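Local coordinates for protein putative dioxygenase (1H-3-hydroxy-4-oxoquinaldine 2,4-dioxygenase) (Mycobacteroides abscessus subsp. abscessus, PDB 6RA3) that cleaves the ring of the Pseudomonas quinolone signal (PQS) with molecular oxygen, giving N-octanoylanthranilate and carbon monoxide, at residues P23-L28 with D262-A267; I105-G110 with E202-P207; A224-F229 with F236-L241. One frame throughout, in Å; residues are numbered along the deposited sequence.

Interaction 1: P23-L28 with D262-A267; sequences PVFVTL and DLLAGA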
# COMPACT_ATOMS: atom_id res chain seq x y z
N PRO A 23 -11.76 22.94 -12.13
CA PRO A 23 -10.61 22.19 -12.64
C PRO A 23 -9.96 21.33 -11.58
O PRO A 23 -9.87 21.71 -10.41
CB PRO A 23 -9.65 23.28 -13.13
CG PRO A 23 -10.50 24.48 -13.34
CD PRO A 23 -11.56 24.39 -12.27
N VAL A 24 -9.46 20.19 -12.03
CA VAL A 24 -8.78 19.21 -11.20
C VAL A 24 -7.30 19.57 -11.12
O VAL A 24 -6.67 19.87 -12.15
CB VAL A 24 -9.00 17.80 -11.78
CG1 VAL A 24 -8.25 16.70 -10.99
CG2 VAL A 24 -10.49 17.52 -11.87
N PHE A 25 -6.72 19.55 -9.92
CA PHE A 25 -5.27 19.57 -9.81
C PHE A 25 -4.67 18.20 -10.18
O PHE A 25 -5.08 17.17 -9.64
CB PHE A 25 -4.85 19.95 -8.41
CG PHE A 25 -5.09 21.39 -8.08
CD1 PHE A 25 -4.67 22.40 -8.94
CD2 PHE A 25 -5.72 21.75 -6.90
CE1 PHE A 25 -4.88 23.73 -8.63
CE2 PHE A 25 -5.93 23.08 -6.58
CZ PHE A 25 -5.51 24.07 -7.45
N VAL A 26 -3.70 18.19 -11.10
CA VAL A 26 -2.99 16.97 -11.48
C VAL A 26 -1.52 17.17 -11.16
O VAL A 26 -0.85 18.04 -11.76
CB VAL A 26 -3.20 16.59 -12.95
CG1 VAL A 26 -2.41 15.32 -13.29
CG2 VAL A 26 -4.66 16.37 -13.25
N THR A 27 -1.02 16.44 -10.17
CA THR A 27 0.35 16.54 -9.76
C THR A 27 1.19 15.58 -10.60
O THR A 27 0.78 14.46 -10.91
CB THR A 27 0.54 16.25 -8.28
OG1 THR A 27 0.51 14.84 -8.01
CG2 THR A 27 -0.51 16.97 -7.45
N LEU A 28 2.36 16.07 -10.99
CA LEU A 28 3.29 15.36 -11.86
C LEU A 28 4.65 15.58 -11.24
O LEU A 28 5.05 16.73 -11.02
CB LEU A 28 3.24 15.88 -13.29
CG LEU A 28 1.90 15.77 -14.00
CD1 LEU A 28 1.90 16.61 -15.26
CD2 LEU A 28 1.53 14.33 -14.31
N ASP A 262 -4.35 30.14 -6.37
CA ASP A 262 -4.40 31.46 -7.01
C ASP A 262 -4.36 31.36 -8.54
O ASP A 262 -5.17 31.99 -9.24
CB ASP A 262 -3.24 32.31 -6.50
CG ASP A 262 -3.18 33.65 -7.20
OD1 ASP A 262 -3.93 34.56 -6.79
OD2 ASP A 262 -2.39 33.79 -8.17
N LEU A 263 -3.41 30.60 -9.08
CA LEU A 263 -3.33 30.40 -10.53
C LEU A 263 -4.65 29.90 -11.10
O LEU A 263 -5.13 30.39 -12.13
CB LEU A 263 -2.20 29.41 -10.84
CG LEU A 263 -2.05 28.96 -12.31
CD1 LEU A 263 -1.74 30.14 -13.20
CD2 LEU A 263 -0.93 27.90 -12.44
N LEU A 264 -5.24 28.90 -10.44
CA LEU A 264 -6.51 28.34 -10.90
C LEU A 264 -7.59 29.40 -10.86
O LEU A 264 -8.34 29.58 -11.83
CB LEU A 264 -6.88 27.14 -10.02
CG LEU A 264 -8.14 26.36 -10.39
CD1 LEU A 264 -7.98 24.87 -10.06
CD2 LEU A 264 -9.35 26.91 -9.66
N ALA A 265 -7.67 30.15 -9.76
CA ALA A 265 -8.70 31.16 -9.60
C ALA A 265 -8.66 32.15 -10.76
O ALA A 265 -9.69 32.46 -11.37
CB ALA A 265 -8.52 31.87 -8.26
N GLY A 266 -7.45 32.63 -11.09
CA GLY A 266 -7.29 33.59 -12.17
C GLY A 266 -7.82 33.11 -13.51
O GLY A 266 -8.21 33.92 -14.35
N ALA A 267 -7.84 31.80 -13.73
CA ALA A 267 -8.09 31.28 -15.08
C ALA A 267 -9.44 30.56 -15.18
O ALA A 267 -9.87 30.21 -16.28
CB ALA A 267 -6.94 30.36 -15.50

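Interaction 2: I105-G110 with E202-P207; sequences IADRLG and EALAEP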
# COMPACT_ATOMS: atom_id res chain seq x y z
N ILE A 105 1.43 18.15 -22.53
CA ILE A 105 0.01 17.89 -22.28
C ILE A 105 -0.81 19.15 -22.58
O ILE A 105 -1.89 19.07 -23.19
CB ILE A 105 -0.22 17.41 -20.83
CG1 ILE A 105 0.46 16.04 -20.58
CG2 ILE A 105 -1.73 17.34 -20.52
CD1 ILE A 105 0.69 15.71 -19.08
N ALA A 106 -0.33 20.31 -22.13
CA ALA A 106 -1.07 21.54 -22.41
C ALA A 106 -1.22 21.76 -23.91
O ALA A 106 -2.28 22.18 -24.38
CB ALA A 106 -0.38 22.74 -21.78
N ASP A 107 -0.17 21.45 -24.68
CA ASP A 107 -0.21 21.68 -26.12
C ASP A 107 -1.16 20.72 -26.81
O ASP A 107 -1.82 21.08 -27.79
CB ASP A 107 1.20 21.54 -26.70
CG ASP A 107 1.28 22.00 -28.15
OD1 ASP A 107 0.41 22.79 -28.57
OD2 ASP A 107 2.21 21.55 -28.85
N ARG A 108 -1.25 19.49 -26.31
CA ARG A 108 -2.07 18.51 -27.01
C ARG A 108 -3.56 18.76 -26.82
O ARG A 108 -4.36 18.45 -27.72
CB ARG A 108 -1.72 17.10 -26.53
CG ARG A 108 -0.32 16.67 -26.92
CD ARG A 108 -0.06 15.24 -26.53
NE ARG A 108 1.28 14.84 -26.94
CZ ARG A 108 1.69 13.59 -27.04
NH1 ARG A 108 0.86 12.61 -26.74
NH2 ARG A 108 2.93 13.32 -27.43
N LEU A 109 -3.97 19.29 -25.67
CA LEU A 109 -5.38 19.31 -25.31
C LEU A 109 -6.04 20.67 -25.47
O LEU A 109 -7.27 20.74 -25.57
CB LEU A 109 -5.56 18.85 -23.86
CG LEU A 109 -5.12 17.41 -23.58
CD1 LEU A 109 -5.17 17.15 -22.08
CD2 LEU A 109 -5.97 16.43 -24.35
N GLY A 110 -5.25 21.74 -25.46
CA GLY A 110 -5.76 23.08 -25.64
C GLY A 110 -6.04 23.73 -24.30
O GLY A 110 -6.03 23.10 -23.24
N GLU A 202 6.85 29.30 -26.06
CA GLU A 202 6.50 30.19 -27.15
C GLU A 202 6.03 29.42 -28.38
O GLU A 202 5.32 29.99 -29.23
CB GLU A 202 7.68 31.10 -27.52
CG GLU A 202 8.23 31.93 -26.35
CD GLU A 202 9.34 32.90 -26.79
OE1 GLU A 202 9.03 33.91 -27.44
OE2 GLU A 202 10.53 32.64 -26.47
N ALA A 203 6.38 28.15 -28.49
CA ALA A 203 5.90 27.32 -29.58
C ALA A 203 4.48 26.79 -29.35
O ALA A 203 3.95 26.09 -30.23
CB ALA A 203 6.86 26.16 -29.81
N LEU A 204 3.85 27.09 -28.22
CA LEU A 204 2.51 26.58 -27.94
C LEU A 204 1.49 27.22 -28.86
O LEU A 204 1.44 28.46 -28.97
CB LEU A 204 2.13 26.84 -26.48
CG LEU A 204 2.83 25.97 -25.44
CD1 LEU A 204 2.68 26.57 -24.05
CD2 LEU A 204 2.30 24.53 -25.49
N ALA A 205 0.69 26.39 -29.53
CA ALA A 205 -0.42 26.84 -30.37
C ALA A 205 -1.24 27.95 -29.72
O ALA A 205 -1.22 29.10 -30.17
CB ALA A 205 -1.35 25.66 -30.72
N GLU A 206 -1.99 27.62 -28.66
CA GLU A 206 -2.75 28.61 -27.90
C GLU A 206 -2.30 28.52 -26.44
O GLU A 206 -2.82 27.70 -25.68
CB GLU A 206 -4.26 28.39 -28.05
CG GLU A 206 -4.76 26.95 -27.88
CD GLU A 206 -6.24 26.88 -27.48
OE1 GLU A 206 -6.97 27.89 -27.63
OE2 GLU A 206 -6.67 25.82 -26.99
N PRO A 207 -1.34 29.35 -26.02
CA PRO A 207 -0.80 29.23 -24.66
C PRO A 207 -1.88 29.42 -23.60
O PRO A 207 -2.56 30.46 -23.56
CB PRO A 207 0.24 30.36 -24.58
CG PRO A 207 0.51 30.76 -25.96
CD PRO A 207 -0.68 30.42 -26.79
O HOH W 1 -1.51 25.55 -24.38
O HOH W 2 4.08 23.32 -29.49
O HOH W 3 -1.57 24.88 -26.97

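Interaction 3: A224-F229 with F236-L241; sequences ALHDDF and FSYRRL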
# COMPACT_ATOMS: atom_id res chain seq x y z
N ALA A 224 15.53 38.40 -14.39
CA ALA A 224 15.24 39.37 -15.45
C ALA A 224 14.80 38.66 -16.71
O ALA A 224 14.00 39.21 -17.49
CB ALA A 224 16.44 40.26 -15.73
N LEU A 225 15.29 37.44 -16.94
CA LEU A 225 14.81 36.67 -18.07
C LEU A 225 13.31 36.39 -17.92
O LEU A 225 12.57 36.38 -18.92
CB LEU A 225 15.62 35.38 -18.19
CG LEU A 225 15.15 34.32 -19.18
CD1 LEU A 225 15.54 34.66 -20.63
CD2 LEU A 225 15.73 32.98 -18.74
N HIS A 226 12.85 36.17 -16.69
CA HIS A 226 11.43 35.92 -16.43
C HIS A 226 10.60 37.18 -16.62
O HIS A 226 9.61 37.18 -17.37
CB HIS A 226 11.25 35.37 -15.02
CG HIS A 226 11.54 33.91 -14.89
ND1 HIS A 226 12.80 33.42 -14.61
CD2 HIS A 226 10.73 32.83 -14.97
CE1 HIS A 226 12.76 32.10 -14.56
NE2 HIS A 226 11.51 31.72 -14.77
N ASP A 227 10.95 38.27 -15.91
CA ASP A 227 10.36 39.59 -16.16
C ASP A 227 10.23 39.84 -17.65
O ASP A 227 9.17 40.21 -18.15
CB ASP A 227 11.23 40.68 -15.54
CG ASP A 227 11.28 40.59 -14.04
OD1 ASP A 227 10.25 40.20 -13.46
OD2 ASP A 227 12.33 40.93 -13.43
N ASP A 228 11.35 39.65 -18.35
CA ASP A 228 11.41 39.80 -19.80
C ASP A 228 10.40 38.90 -20.48
O ASP A 228 9.64 39.34 -21.36
CB ASP A 228 12.84 39.47 -20.24
CG ASP A 228 13.15 39.90 -21.65
OD1 ASP A 228 12.35 39.61 -22.58
OD2 ASP A 228 14.23 40.52 -21.82
N PHE A 229 10.37 37.62 -20.09
CA PHE A 229 9.40 36.71 -20.67
C PHE A 229 7.98 37.11 -20.26
O PHE A 229 7.06 37.11 -21.10
CB PHE A 229 9.72 35.27 -20.23
CG PHE A 229 9.14 34.23 -21.14
CD1 PHE A 229 9.76 33.91 -22.34
CD2 PHE A 229 7.97 33.57 -20.80
CE1 PHE A 229 9.22 32.97 -23.20
CE2 PHE A 229 7.43 32.62 -21.63
CZ PHE A 229 8.05 32.32 -22.84
N PHE A 236 2.03 34.36 -19.10
CA PHE A 236 3.10 33.84 -18.26
C PHE A 236 3.22 34.70 -17.01
O PHE A 236 3.12 35.92 -17.07
CB PHE A 236 4.44 33.81 -19.00
CG PHE A 236 5.57 33.22 -18.20
CD1 PHE A 236 5.86 31.86 -18.26
CD2 PHE A 236 6.36 34.03 -17.38
CE1 PHE A 236 6.93 31.31 -17.51
CE2 PHE A 236 7.42 33.49 -16.64
CZ PHE A 236 7.70 32.14 -16.69
N SER A 237 3.43 34.03 -15.89
CA SER A 237 3.74 34.67 -14.62
C SER A 237 4.71 33.76 -13.91
O SER A 237 4.96 32.63 -14.33
CB SER A 237 2.49 34.88 -13.74
OG SER A 237 1.85 33.64 -13.47
N TYR A 238 5.24 34.24 -12.79
CA TYR A 238 6.30 33.53 -12.11
C TYR A 238 6.46 34.13 -10.72
O TYR A 238 5.95 35.22 -10.43
CB TYR A 238 7.63 33.61 -12.88
CG TYR A 238 8.37 34.93 -12.67
CD1 TYR A 238 9.25 35.09 -11.61
CD2 TYR A 238 8.16 36.00 -13.53
CE1 TYR A 238 9.92 36.28 -11.41
CE2 TYR A 238 8.83 37.21 -13.35
CZ TYR A 238 9.71 37.34 -12.28
OH TYR A 238 10.38 38.52 -12.09
N ARG A 239 7.24 33.45 -9.90
CA ARG A 239 7.41 33.82 -8.50
C ARG A 239 8.61 33.10 -7.91
O ARG A 239 8.58 31.88 -7.69
CB ARG A 239 6.13 33.50 -7.73
CG ARG A 239 6.15 33.86 -6.25
CD ARG A 239 5.08 34.90 -5.89
NE ARG A 239 3.84 34.71 -6.63
CZ ARG A 239 2.73 35.42 -6.44
NH1 ARG A 239 2.70 36.38 -5.52
NH2 ARG A 239 1.66 35.16 -7.18
N ARG A 240 9.69 33.84 -7.67
CA ARG A 240 10.81 33.31 -6.90
C ARG A 240 10.40 33.20 -5.44
O ARG A 240 9.74 34.08 -4.90
CB ARG A 240 12.04 34.22 -7.05
CG ARG A 240 13.19 33.88 -6.10
CD ARG A 240 14.48 34.66 -6.41
NE ARG A 240 15.04 34.29 -7.71
CZ ARG A 240 15.87 33.27 -7.92
NH1 ARG A 240 16.24 32.48 -6.91
NH2 ARG A 240 16.31 33.02 -9.14
N LEU A 241 10.82 32.11 -4.79
CA LEU A 241 10.22 31.68 -3.54
C LEU A 241 11.14 31.73 -2.33
O LEU A 241 10.64 31.65 -1.20
CB LEU A 241 9.69 30.25 -3.70
CG LEU A 241 8.20 30.09 -3.42
CD1 LEU A 241 7.76 28.67 -3.72
CD2 LEU A 241 7.95 30.45 -1.95

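Interaction 1: P23-L28 with D262-A267
L264 of the last helix reaches across to the start of strand 24-28 and meets F25 and P23 there, and a single methyl, CD1, does nearly all of the touching. L264 gives up more area than the other two residues together. Its CD1 lies 3.6 Å from F25 CE1, while F25 CZ is almost as near, at 3.7 Å. This methyl stands obliquely to the phenyl ring at the far end of the aromatic side chain. P23 receives the same methyl, its CB being 3.8 Å from L264 CD1, and the P23 carbonyl O is at a similar distance, 3.7 Å from that carbon. The P23 side chain begins by facing the helix. F25 instead sets out alongside it; with CG anti to the carbonyl carbon (chi1 -72°), only the outer part of its ring, CE1 and CZ, arrives at the leucine. L264 has its CG anti to the backbone N (chi1 -176°), which carries the branched end from the helix toward the strand.

The contact is therefore apolar, without hydrogen bonds between the segments. A branched leucine suits a helix face turned to a sheet, since one methyl can bridge two different surfaces. The flat phenylalanine extends the apolar face of the strand outward to meet it. Proline fits the strand's entrance, where it offers a compact hydrocarbon ring.

Strand 24-28 lies between strands 51-54 and 90-95, to which its backbone is hydrogen-bonded. F25 packs on T51 and I93 from these neighbours, while the V26 side chain meets L82 of helix 71-84. Helix 253-266 is also tied farther along the sheet, where D262 OD2 makes a salt bridge to R211 of strand 209-214.

Interaction 2: I105-G110 with E202-P207
D107, near the end of helix 99-109, lies beside L204 of the loop that leads into strand 209-214, with their CA atoms 5.9 Å apart, and the G110 and E206 CA atoms are 6.7 Å apart where the helix gives out. The D107 and L204 side chains run past one another head to tail, which brings L204 CD2 within 3.4 Å of D107 CB. Leucine thus covers the aliphatic root of the aspartate and leaves its carboxylate for polar partners. D107 OD2 forms a salt bridge with R200 and also accepts a bond from a water, 2.7 Å away, which donates to A203 O as well. A second water accepts from the E206 backbone N at 3.2 Å and may donate to D107 OD1, though other acceptors compete for its protons. Farther on, E206 OE2 comes 3.2 Å from G110 CA and accepts a hydrogen bond from A111 N. Glycine suits this turn: G110 has positive phi (94°), and its bare CA lets the carboxylate draw close.

Helix 99-109 leans on helix 71-84 through I105, which packs on A75, T78 and I79. The loop 202-207 itself follows helix 197-202.

Interaction 3: A224-F229 with F236-L241
An aromatic cluster of H226, F229, F236 and Y238 fills the interface between helix and strand in the beta-alpha-beta unit formed by strand 209-214, helix 221-232 and strand 236-240. The segment axes of helix 224-229 and strand 236-240 run roughly antiparallel, at 154°, and approach to 8.3 Å. F229 and F236 make a T-shaped stack, with ring planes at 82°: F229 directs its edge at a face of F236, and F229 CD2 lies 3.6 Å from F236 CG, toward the rim of that face. The edge of F236 is used as well, since F236 CZ lies 3.6 Å from H226 CD2, rim against rim.

H226 meets Y238 differently. Its CB sits over the centre of the tyrosine ring, 3.5 Å from the Y238 centroid, in a CH-pi contact, while the two rings themselves lie oblique to each other. Y238 has its CG between the backbone N and the carbonyl carbon (chi1 80°), and this turns the ring's face to the helix. Histidine suits so buried a place because both ring nitrogens are bonded: ND1 donates to Y222 O, and NE2 is hydrogen-bonded to H212 ND1. The phenylalanines supply flat, wholly apolar surfaces beside it.

Strand 236-240 is the edge strand within this chain, and S237 and R239 join its backbone to strand 209-214. A helix packed across two parallel strands in this way is the beta-alpha-beta crossover, the repeating element of the alpha/beta hydrolase fold, in which the loop after the last strand carries the active-site histidine, here H246.

Overall arrangement
Interactions 2 and 3 both fall, along the chain, within the long loop that interaction 1 closes between strand 24-28 and helix 253-266. Interactions 1 and 2 have centres about 16 Å apart and touch where L28 CD1 packs 4.1 Å from I105 CD1. Interaction 3 lies about 19 Å, centre to centre, from each of the others; it meets interaction 2 through E202 CG and F229 CE1, 3.5 Å apart, and shares the central sheet with interaction 1. All three lie away from the active site. Along the chain, substrate-binding H97 just precedes helix 99-109 of interaction 2, while H246 lies between strand 236-240 of interaction 3 and helix 253-266 of interaction 1.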